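Local coordinates for N-ACETYLMURAMOYL-L-ALANINE AMIDASE CwlV (Paenibacillus polymyxa, PDB 1JWQ), which probably hydrolyses the amide bond between N-acetylmuramic acid and L-alanine in bacterial cell-wall peptidoglycan, this chain being its zinc-binding catalytic domain, at residues N90-R98 with R121-R132; F104-F112 with M136-G144. All coordinates share one frame; numbering follows the deposited sequence.

Contact 1 of 2, residues N90-R98 with R121-R132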
loop_
_atom_site.group_PDB
_atom_site.type_symbol
_atom_site.label_atom_id
_atom_site.label_comp_id
_atom_site.label_asym_id
_atom_site.label_seq_id
_atom_site.Cartn_x
_atom_site.Cartn_y
_atom_site.Cartn_z
ATOM N N ASN A 90 6.132 15.243 -5.642
ATOM C CA ASN A 90 6.812 14.236 -4.843
ATOM C C ASN A 90 6.215 14.108 -3.451
ATOM O O ASN A 90 5.588 15.035 -2.932
ATOM C CB ASN A 90 8.285 14.609 -4.688
ATOM C CG ASN A 90 8.470 15.925 -3.945
ATOM O OD1 ASN A 90 8.268 17.004 -4.505
ATOM N ND2 ASN A 90 8.830 15.838 -2.672
ATOM N N GLY A 91 6.421 12.951 -2.839
ATOM C CA GLY A 91 5.913 12.762 -1.499
ATOM C C GLY A 91 5.091 11.514 -1.281
ATOM O O GLY A 91 4.681 10.831 -2.219
ATOM N N THR A 92 4.850 11.243 -0.005
ATOM C CA THR A 92 4.098 10.083 0.447
ATOM C C THR A 92 2.717 10.503 0.953
ATOM O O THR A 92 2.594 11.465 1.718
ATOM C CB THR A 92 4.858 9.387 1.588
ATOM O OG1 THR A 92 6.145 8.979 1.110
ATOM C CG2 THR A 92 4.090 8.189 2.089
ATOM N N GLU A 93 1.688 9.767 0.533
ATOM C CA GLU A 93 0.316 10.053 0.934
ATOM C C GLU A 93 -0.406 8.782 1.400
ATOM O O GLU A 93 -0.158 7.684 0.876
ATOM C CB GLU A 93 -0.455 10.665 -0.243
ATOM C CG GLU A 93 0.403 11.532 -1.165
ATOM C CD GLU A 93 -0.324 11.975 -2.430
ATOM O OE1 GLU A 93 -1.247 11.259 -2.886
ATOM O OE2 GLU A 93 0.035 13.040 -2.990
ATOM N N THR A 94 -1.300 8.951 2.375
ATOM C CA THR A 94 -2.089 7.854 2.924
ATOM C C THR A 94 -3.538 8.270 2.761
ATOM O O THR A 94 -3.907 9.363 3.172
ATOM C CB THR A 94 -1.812 7.642 4.408
ATOM O OG1 THR A 94 -0.453 7.217 4.582
ATOM C CG2 THR A 94 -2.761 6.574 4.959
ATOM N N TYR A 95 -4.342 7.414 2.139
ATOM C CA TYR A 95 -5.753 7.706 1.902
ATOM C C TYR A 95 -6.725 6.815 2.665
ATOM O O TYR A 95 -6.460 5.636 2.894
ATOM C CB TYR A 95 -6.086 7.553 0.421
ATOM C CG TYR A 95 -5.448 8.572 -0.476
ATOM C CD1 TYR A 95 -4.187 8.359 -1.031
ATOM C CD2 TYR A 95 -6.118 9.752 -0.785
ATOM C CE1 TYR A 95 -3.611 9.302 -1.879
ATOM C CE2 TYR A 95 -5.557 10.696 -1.627
ATOM C CZ TYR A 95 -4.307 10.467 -2.172
ATOM O OH TYR A 95 -3.766 11.396 -3.028
ATOM N N TYR A 96 -7.864 7.394 3.031
ATOM C CA TYR A 96 -8.938 6.672 3.705
ATOM C C TYR A 96 -10.183 7.188 2.982
ATOM O O TYR A 96 -10.123 8.233 2.326
ATOM C CB TYR A 96 -9.028 7.048 5.190
ATOM C CG TYR A 96 -9.607 8.426 5.419
ATOM C CD1 TYR A 96 -8.812 9.566 5.309
ATOM C CD2 TYR A 96 -10.971 8.597 5.665
ATOM C CE1 TYR A 96 -9.364 10.843 5.435
ATOM C CE2 TYR A 96 -11.529 9.861 5.788
ATOM C CZ TYR A 96 -10.718 10.979 5.670
ATOM O OH TYR A 96 -11.272 12.229 5.778
ATOM N N GLN A 97 -11.298 6.473 3.083
ATOM C CA GLN A 97 -12.534 6.922 2.438
ATOM C C GLN A 97 -13.682 6.926 3.433
ATOM O O GLN A 97 -14.614 7.718 3.311
ATOM C CB GLN A 97 -12.892 6.029 1.242
ATOM C CG GLN A 97 -13.963 6.601 0.294
ATOM C CD GLN A 97 -15.397 6.397 0.774
ATOM O OE1 GLN A 97 -15.736 5.364 1.356
ATOM N NE2 GLN A 97 -16.256 7.377 0.499
ATOM N N ARG A 98 -13.603 6.050 4.427
ATOM C CA ARG A 98 -14.651 5.955 5.438
ATOM C C ARG A 98 -14.172 6.373 6.818
ATOM O O ARG A 98 -13.005 6.211 7.161
ATOM C CB ARG A 98 -15.195 4.526 5.502
ATOM C CG ARG A 98 -16.026 4.144 4.294
ATOM C CD ARG A 98 -16.251 2.644 4.207
ATOM N NE ARG A 98 -15.019 1.919 3.913
ATOM C CZ ARG A 98 -14.335 1.200 4.798
ATOM N NH1 ARG A 98 -14.764 1.103 6.051
ATOM N NH2 ARG A 98 -13.224 0.572 4.426
ATOM N N ARG A 121 3.091 14.124 2.661
ATOM C CA ARG A 121 1.925 14.786 2.099
ATOM C C ARG A 121 0.670 14.522 2.933
ATOM O O ARG A 121 -0.436 14.906 2.552
ATOM C CB ARG A 121 1.717 14.342 0.651
ATOM C CG ARG A 121 2.886 14.678 -0.279
ATOM C CD ARG A 121 2.597 14.167 -1.682
ATOM N NE ARG A 121 1.399 14.802 -2.218
ATOM C CZ ARG A 121 1.408 15.821 -3.069
ATOM N NH1 ARG A 121 2.562 16.321 -3.498
ATOM N NH2 ARG A 121 0.261 16.357 -3.466
ATOM N N GLY A 122 0.859 13.862 4.073
ATOM C CA GLY A 122 -0.234 13.595 4.991
ATOM C C GLY A 122 -1.281 12.552 4.658
ATOM O O GLY A 122 -1.138 11.757 3.724
ATOM N N ILE A 123 -2.342 12.567 5.462
ATOM C CA ILE A 123 -3.472 11.657 5.326
ATOM C C ILE A 123 -4.584 12.424 4.628
ATOM O O ILE A 123 -4.956 13.515 5.055
ATOM C CB ILE A 123 -3.947 11.179 6.710
ATOM C CG1 ILE A 123 -2.786 10.475 7.423
ATOM C CG2 ILE A 123 -5.134 10.243 6.566
ATOM C CD1 ILE A 123 -3.026 10.210 8.899
ATOM N N ARG A 124 -5.114 11.848 3.555
ATOM C CA ARG A 124 -6.147 12.520 2.778
ATOM C C ARG A 124 -7.338 11.633 2.457
ATOM O O ARG A 124 -7.245 10.408 2.488
ATOM C CB ARG A 124 -5.541 13.008 1.462
ATOM C CG ARG A 124 -4.158 13.626 1.617
ATOM C CD ARG A 124 -3.583 14.048 0.276
ATOM N NE ARG A 124 -2.444 14.941 0.452
ATOM C CZ ARG A 124 -2.090 15.880 -0.418
ATOM N NH1 ARG A 124 -2.790 16.045 -1.531
ATOM N NH2 ARG A 124 -1.047 16.661 -0.167
ATOM N N TYR A 125 -8.460 12.269 2.143
ATOM C CA TYR A 125 -9.651 11.536 1.766
ATOM C C TYR A 125 -9.471 11.168 0.304
ATOM O O TYR A 125 -9.003 11.979 -0.496
ATOM C CB TYR A 125 -10.909 12.396 1.925
ATOM C CG TYR A 125 -12.130 11.784 1.272
ATOM C CD1 TYR A 125 -12.480 12.100 -0.042
ATOM C CD2 TYR A 125 -12.915 10.864 1.955
ATOM C CE1 TYR A 125 -13.585 11.513 -0.656
ATOM C CE2 TYR A 125 -14.021 10.268 1.353
ATOM C CZ TYR A 125 -14.350 10.598 0.049
ATOM O OH TYR A 125 -15.440 10.011 -0.543
ATOM N N GLY A 126 -9.821 9.935 -0.036
ATOM C CA GLY A 126 -9.708 9.487 -1.408
ATOM C C GLY A 126 -10.872 8.574 -1.732
ATOM O O GLY A 126 -11.076 7.561 -1.059
ATOM N N ASN A 127 -11.651 8.931 -2.745
ATOM C CA ASN A 127 -12.784 8.109 -3.132
ATOM C C ASN A 127 -12.327 7.002 -4.070
ATOM O O ASN A 127 -12.597 7.031 -5.267
ATOM C CB ASN A 127 -13.868 8.955 -3.803
ATOM C CG ASN A 127 -15.104 8.144 -4.138
ATOM O OD1 ASN A 127 -15.502 7.261 -3.376
ATOM N ND2 ASN A 127 -15.723 8.443 -5.271
ATOM N N PHE A 128 -11.631 6.022 -3.503
ATOM C CA PHE A 128 -11.110 4.896 -4.269
ATOM C C PHE A 128 -11.896 3.638 -3.925
ATOM O O PHE A 128 -12.101 3.322 -2.754
ATOM C CB PHE A 128 -9.625 4.705 -3.951
ATOM C CG PHE A 128 -8.799 5.951 -4.151
ATOM C CD1 PHE A 128 -7.829 6.314 -3.224
ATOM C CD2 PHE A 128 -9.004 6.769 -5.261
ATOM C CE1 PHE A 128 -7.074 7.472 -3.391
ATOM C CE2 PHE A 128 -8.252 7.933 -5.438
ATOM C CZ PHE A 128 -7.287 8.284 -4.502
ATOM N N HIS A 129 -12.321 2.923 -4.960
ATOM C CA HIS A 129 -13.118 1.713 -4.813
ATOM C C HIS A 129 -12.685 0.766 -3.695
ATOM O O HIS A 129 -13.480 0.429 -2.823
ATOM C CB HIS A 129 -13.139 0.949 -6.143
ATOM C CG HIS A 129 -14.087 -0.211 -6.164
ATOM N ND1 HIS A 129 -15.154 -0.281 -7.032
ATOM C CD2 HIS A 129 -14.127 -1.347 -5.427
ATOM C CE1 HIS A 129 -15.813 -1.409 -6.829
ATOM N NE2 HIS A 129 -15.209 -2.074 -5.862
ATOM N N VAL A 130 -11.429 0.337 -3.716
ATOM C CA VAL A 130 -10.970 -0.614 -2.707
ATOM C C VAL A 130 -11.062 -0.163 -1.251
ATOM O O VAL A 130 -11.180 -1.005 -0.361
ATOM C CB VAL A 130 -9.530 -1.104 -3.011
ATOM C CG1 VAL A 130 -9.493 -1.747 -4.396
ATOM C CG2 VAL A 130 -8.548 0.044 -2.929
ATOM N N ILE A 131 -11.018 1.142 -0.988
ATOM C CA ILE A 131 -11.127 1.597 0.397
ATOM C C ILE A 131 -12.540 2.104 0.712
ATOM O O ILE A 131 -12.886 2.352 1.868
ATOM C CB ILE A 131 -10.058 2.686 0.739
ATOM C CG1 ILE A 131 -10.118 3.858 -0.250
ATOM C CG2 ILE A 131 -8.663 2.058 0.693
ATOM C CD1 ILE A 131 -9.173 5.014 0.119
ATOM N N ARG A 132 -13.358 2.225 -0.329
ATOM C CA ARG A 132 -14.737 2.680 -0.183
ATOM C C ARG A 132 -15.703 1.517 0.023
ATOM O O ARG A 132 -16.559 1.560 0.905
ATOM C CB ARG A 132 -15.180 3.441 -1.432
ATOM C CG ARG A 132 -16.662 3.796 -1.427
ATOM C CD ARG A 132 -17.082 4.461 -2.726
ATOM N NE ARG A 132 -17.006 3.548 -3.864
ATOM C CZ ARG A 132 -16.258 3.757 -4.944
ATOM N NH1 ARG A 132 -15.514 4.849 -5.039
ATOM N NH2 ARG A 132 -16.258 2.873 -5.933
HETATM O O HOH W 1 -2.203 14.082 -4.045
HETATM O O HOH W 2 -5.028 14.134 -3.059
HETATM O O HOH W 3 -11.424 3.616 3.964
#

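Contact 2 of 2, residues F104-F112 with M136-G144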
loop_
_atom_site.group_PDB
_atom_site.type_symbol
_atom_site.label_atom_id
_atom_site.label_comp_id
_atom_site.label_asym_id
_atom_site.label_seq_id
_atom_site.Cartn_x
_atom_site.Cartn_y
_atom_site.Cartn_z
ATOM N N PHE A 104 -7.079 3.877 11.697
ATOM C CA PHE A 104 -6.061 3.040 11.086
ATOM C C PHE A 104 -5.153 3.896 10.198
ATOM O O PHE A 104 -3.938 3.738 10.218
ATOM C CB PHE A 104 -6.737 1.924 10.283
ATOM C CG PHE A 104 -5.779 1.009 9.565
ATOM C CD1 PHE A 104 -4.553 0.663 10.130
ATOM C CD2 PHE A 104 -6.127 0.466 8.335
ATOM C CE1 PHE A 104 -3.687 -0.219 9.470
ATOM C CE2 PHE A 104 -5.275 -0.414 7.668
ATOM C CZ PHE A 104 -4.049 -0.757 8.239
ATOM N N ALA A 105 -5.733 4.806 9.422
ATOM C CA ALA A 105 -4.913 5.663 8.568
ATOM C C ALA A 105 -3.928 6.462 9.425
ATOM O O ALA A 105 -2.759 6.609 9.070
ATOM C CB ALA A 105 -5.796 6.613 7.758
ATOM N N ASN A 106 -4.402 6.972 10.558
ATOM C CA ASN A 106 -3.542 7.742 11.455
ATOM C C ASN A 106 -2.383 6.895 11.975
ATOM O O ASN A 106 -1.231 7.321 11.937
ATOM C CB ASN A 106 -4.342 8.291 12.643
ATOM C CG ASN A 106 -5.316 9.386 12.240
ATOM O OD1 ASN A 106 -4.978 10.276 11.462
ATOM N ND2 ASN A 106 -6.528 9.335 12.785
ATOM N N VAL A 107 -2.685 5.698 12.467
ATOM C CA VAL A 107 -1.632 4.827 12.983
ATOM C C VAL A 107 -0.700 4.424 11.844
ATOM O O VAL A 107 0.521 4.520 11.968
ATOM C CB VAL A 107 -2.222 3.563 13.658
ATOM C CG1 VAL A 107 -1.100 2.617 14.099
ATOM C CG2 VAL A 107 -3.061 3.975 14.865
ATOM N N MET A 108 -1.271 3.986 10.727
ATOM C CA MET A 108 -0.452 3.584 9.587
ATOM C C MET A 108 0.505 4.698 9.166
ATOM O O MET A 108 1.708 4.478 9.030
ATOM C CB MET A 108 -1.339 3.199 8.399
ATOM C CG MET A 108 -0.568 2.925 7.115
ATOM S SD MET A 108 0.641 1.589 7.288
ATOM C CE MET A 108 -0.429 0.177 7.076
ATOM N N HIS A 109 -0.024 5.898 8.970
ATOM C CA HIS A 109 0.804 7.022 8.545
ATOM C C HIS A 109 1.933 7.306 9.530
ATOM O O HIS A 109 3.037 7.665 9.132
ATOM C CB HIS A 109 -0.050 8.282 8.377
ATOM C CG HIS A 109 0.573 9.312 7.488
ATOM N ND1 HIS A 109 0.767 9.111 6.138
ATOM C CD2 HIS A 109 1.063 10.547 7.759
ATOM C CE1 HIS A 109 1.348 10.176 5.617
ATOM N NE2 HIS A 109 1.538 11.061 6.578
ATOM N N LYS A 110 1.643 7.145 10.818
ATOM C CA LYS A 110 2.622 7.382 11.879
ATOM C C LYS A 110 3.917 6.591 11.667
ATOM O O LYS A 110 5.014 7.098 11.904
ATOM C CB LYS A 110 2.010 7.012 13.236
ATOM C CG LYS A 110 2.896 7.311 14.442
ATOM C CD LYS A 110 2.233 6.858 15.737
ATOM C CE LYS A 110 2.948 7.422 16.963
ATOM N NZ LYS A 110 4.414 7.169 16.942
ATOM N N TYR A 111 3.794 5.351 11.209
ATOM C CA TYR A 111 4.974 4.515 10.995
ATOM C C TYR A 111 5.407 4.425 9.542
ATOM O O TYR A 111 6.594 4.286 9.232
ATOM C CB TYR A 111 4.716 3.113 11.543
ATOM C CG TYR A 111 4.388 3.130 13.012
ATOM C CD1 TYR A 111 3.065 3.203 13.451
ATOM C CD2 TYR A 111 5.403 3.149 13.967
ATOM C CE1 TYR A 111 2.764 3.297 14.810
ATOM C CE2 TYR A 111 5.115 3.244 15.319
ATOM C CZ TYR A 111 3.795 3.320 15.734
ATOM O OH TYR A 111 3.510 3.425 17.076
ATOM N N PHE A 112 4.431 4.513 8.653
ATOM C CA PHE A 112 4.671 4.431 7.222
ATOM C C PHE A 112 5.383 5.664 6.649
ATOM O O PHE A 112 6.420 5.545 5.991
ATOM C CB PHE A 112 3.320 4.205 6.530
ATOM C CG PHE A 112 3.324 4.476 5.058
ATOM C CD1 PHE A 112 2.380 5.338 4.506
ATOM C CD2 PHE A 112 4.236 3.851 4.216
ATOM C CE1 PHE A 112 2.343 5.572 3.138
ATOM C CE2 PHE A 112 4.206 4.080 2.844
ATOM C CZ PHE A 112 3.261 4.938 2.304
ATOM N N MET A 136 -14.093 -3.020 6.492
ATOM C CA MET A 136 -13.178 -3.003 7.625
ATOM C C MET A 136 -12.238 -1.816 7.417
ATOM O O MET A 136 -12.228 -1.216 6.340
ATOM C CB MET A 136 -12.368 -4.311 7.700
ATOM C CG MET A 136 -11.306 -4.501 6.606
ATOM S SD MET A 136 -11.952 -4.813 4.943
ATOM C CE MET A 136 -13.052 -6.247 5.251
ATOM N N PRO A 137 -11.448 -1.452 8.441
ATOM C CA PRO A 137 -10.537 -0.316 8.256
ATOM C C PRO A 137 -9.699 -0.555 7.010
ATOM O O PRO A 137 -9.052 -1.592 6.881
ATOM C CB PRO A 137 -9.715 -0.328 9.540
ATOM C CG PRO A 137 -10.726 -0.774 10.554
ATOM C CD PRO A 137 -11.418 -1.929 9.836
ATOM N N ALA A 138 -9.719 0.401 6.087
ATOM C CA ALA A 138 -8.988 0.239 4.841
ATOM C C ALA A 138 -8.323 1.515 4.379
ATOM O O ALA A 138 -8.944 2.574 4.333
ATOM C CB ALA A 138 -9.933 -0.274 3.747
ATOM N N VAL A 139 -7.053 1.409 4.023
ATOM C CA VAL A 139 -6.326 2.571 3.546
ATOM C C VAL A 139 -5.580 2.243 2.268
ATOM O O VAL A 139 -5.290 1.079 1.980
ATOM C CB VAL A 139 -5.321 3.082 4.598
ATOM C CG1 VAL A 139 -6.066 3.494 5.872
ATOM C CG2 VAL A 139 -4.288 2.005 4.904
ATOM N N LEU A 140 -5.298 3.277 1.489
ATOM C CA LEU A 140 -4.559 3.111 0.249
ATOM C C LEU A 140 -3.332 3.994 0.387
ATOM O O LEU A 140 -3.434 5.182 0.696
ATOM C CB LEU A 140 -5.406 3.538 -0.951
ATOM C CG LEU A 140 -4.760 3.284 -2.316
ATOM C CD1 LEU A 140 -5.836 2.969 -3.351
ATOM C CD2 LEU A 140 -3.936 4.503 -2.725
ATOM N N LEU A 141 -2.167 3.400 0.182
ATOM C CA LEU A 141 -0.924 4.131 0.317
ATOM C C LEU A 141 -0.305 4.450 -1.032
ATOM O O LEU A 141 -0.156 3.572 -1.871
ATOM C CB LEU A 141 0.069 3.307 1.145
ATOM C CG LEU A 141 -0.462 2.683 2.441
ATOM C CD1 LEU A 141 0.654 1.870 3.093
ATOM C CD2 LEU A 141 -0.959 3.769 3.387
ATOM N N GLU A 142 0.016 5.720 -1.242
ATOM C CA GLU A 142 0.688 6.147 -2.464
ATOM C C GLU A 142 2.072 6.445 -1.903
ATOM O O GLU A 142 2.323 7.524 -1.368
ATOM C CB GLU A 142 0.026 7.403 -3.032
ATOM C CG GLU A 142 -1.306 7.130 -3.730
ATOM C CD GLU A 142 -1.141 6.366 -5.034
ATOM O OE1 GLU A 142 -2.168 5.978 -5.638
ATOM O OE2 GLU A 142 0.013 6.158 -5.463
ATOM N N VAL A 143 2.960 5.462 -2.008
ATOM C CA VAL A 143 4.300 5.564 -1.443
ATOM C C VAL A 143 5.149 6.736 -1.906
ATOM O O VAL A 143 5.790 7.393 -1.092
ATOM C CB VAL A 143 5.086 4.259 -1.671
ATOM C CG1 VAL A 143 6.417 4.317 -0.931
ATOM C CG2 VAL A 143 4.261 3.069 -1.180
ATOM N N GLY A 144 5.154 6.986 -3.208
ATOM C CA GLY A 144 5.934 8.079 -3.755
ATOM C C GLY A 144 5.556 8.281 -5.208
ATOM O O GLY A 144 4.732 7.534 -5.738
#

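Contact 1 of 2, residues N90-R98 with R121-R132
Strands 92-96 and 121-125 are the two parallel arms of a beta-alpha-beta unit, with helix 102-116 as the crossover, and 121-125 is the outermost strand at this end of the sheet. T94, Y95 and Y96 pair with I123, R124 and Y125. Backbone bonds run from R121 N to T92 O, T94 N to G122 O, R124 N to T94 O (2.8 Å), Y96 N to R124 O and G126 N to Y96 O. On the face with Y95 and R124, the ring of F128 turns its edge to the Y95 ring, planes at 70°, and F128 CE1 sits 3.5 Å from Y95 CG, nearer the rim than the centre. Y95 OH donates to E93 OE1 from above the carboxylate plane, and water 2 donates to the same hydroxyl. The E93 carboxylate lies alongside R121 in a salt bridge whose modelled distance is doubtful; Y145 also bonds to it. R124 reaches back along its own strand and grips R121 O side-on, with R124 NE at 2.9 Å and NH2 at 3.3 Å. On the other face, the edge of Y125 meets the face of Y96, planes at 78°. Beyond the strands, Q97 bends at chi2 (-81°), which carries NE2 to Y125 OH at 2.9 Å, the hydroxyl lying in the amide plane. R98 NE bonds I131 O at 3.0 Å, and water 3 links that oxygen to Q97 N. R98 NH2 also reaches M136 O. F128 occupies the N-cap position of helix 129-132, and its side chain is about 7 Å from that of the zinc ligand H80. Thus backbone bonds pair the strands, rings pack edge-to-face on both faces, Q97 and R98 tie on Y125 and helix 129-132, and the charges of E93, R121 and R124 lie near one another.

Contact 2 of 2, residues F104-F112 with M136-G144
Apolar packing makes this contact: helix 102-116 lies on strand 138-145, and the axes of segments 104-112 and 138-144 come within 8.6 Å, at 36°. At the start, F104 CB touches P137 CB at 3.8 Å, and the two side chains cross at about a right angle. Having CG anti to the backbone N (chi1 178°) lets the F104 ring reach on to the strand, where CE2 meets V139 CG2 at 3.8 Å. The other methyl of V139, CG1, presses against A105, 3.6 Å from its CA. Further along, M108 CG rests 3.8 Å from L141 CD2.

The one CH-pi contact is at F112: L141 CD1 stands 3.9 Å from the ring centroid, only 4° off the normal, so the methyl sits squarely over the face. L141 CB comes from the same side, 3.8 Å from F112 CZ, while V143 lies at the ring edge, its CG2 4.1 Å from F112 CZ. With an alanine here in place of the F112 ring, the L141 CD1 methyl is likely to lose its aromatic partner and a gap to open beside V143.

Outside the pair, I168 and I172 of helix 158-176 pack against F112 and M108, while strand 75-82 flanks 138-145 and carries the zinc ligand H80. E142, whose CB points away from the helix, touches H80 on the other face of the strand. Helix and strand are therefore held by burial of hydrocarbon, with no polar bond between them.

How the contacts relate
Going from the N terminus, strand 92-96 comes first, then helix 102-116, strand 120-125, helix 129-132 and strand 138-145. Contact 1 closes the loop from 90-98 to 121-132 around the crossover helix; contact 2 starts on that helix and closes on 136-144, so the segments alternate and the two closures cross. In the sheet, strand 92-96 lies between its parallel neighbour 120-125 and its antiparallel neighbour 138-145. Probable hydrogen bonds join the contacts: T92 OG1 to V143 O, and T94 OG1 to H109 ND1. Contact 1 pairs the edge strand with its neighbour, contact 2 sets the helix on an inner strand, and I123 touches N106 between them.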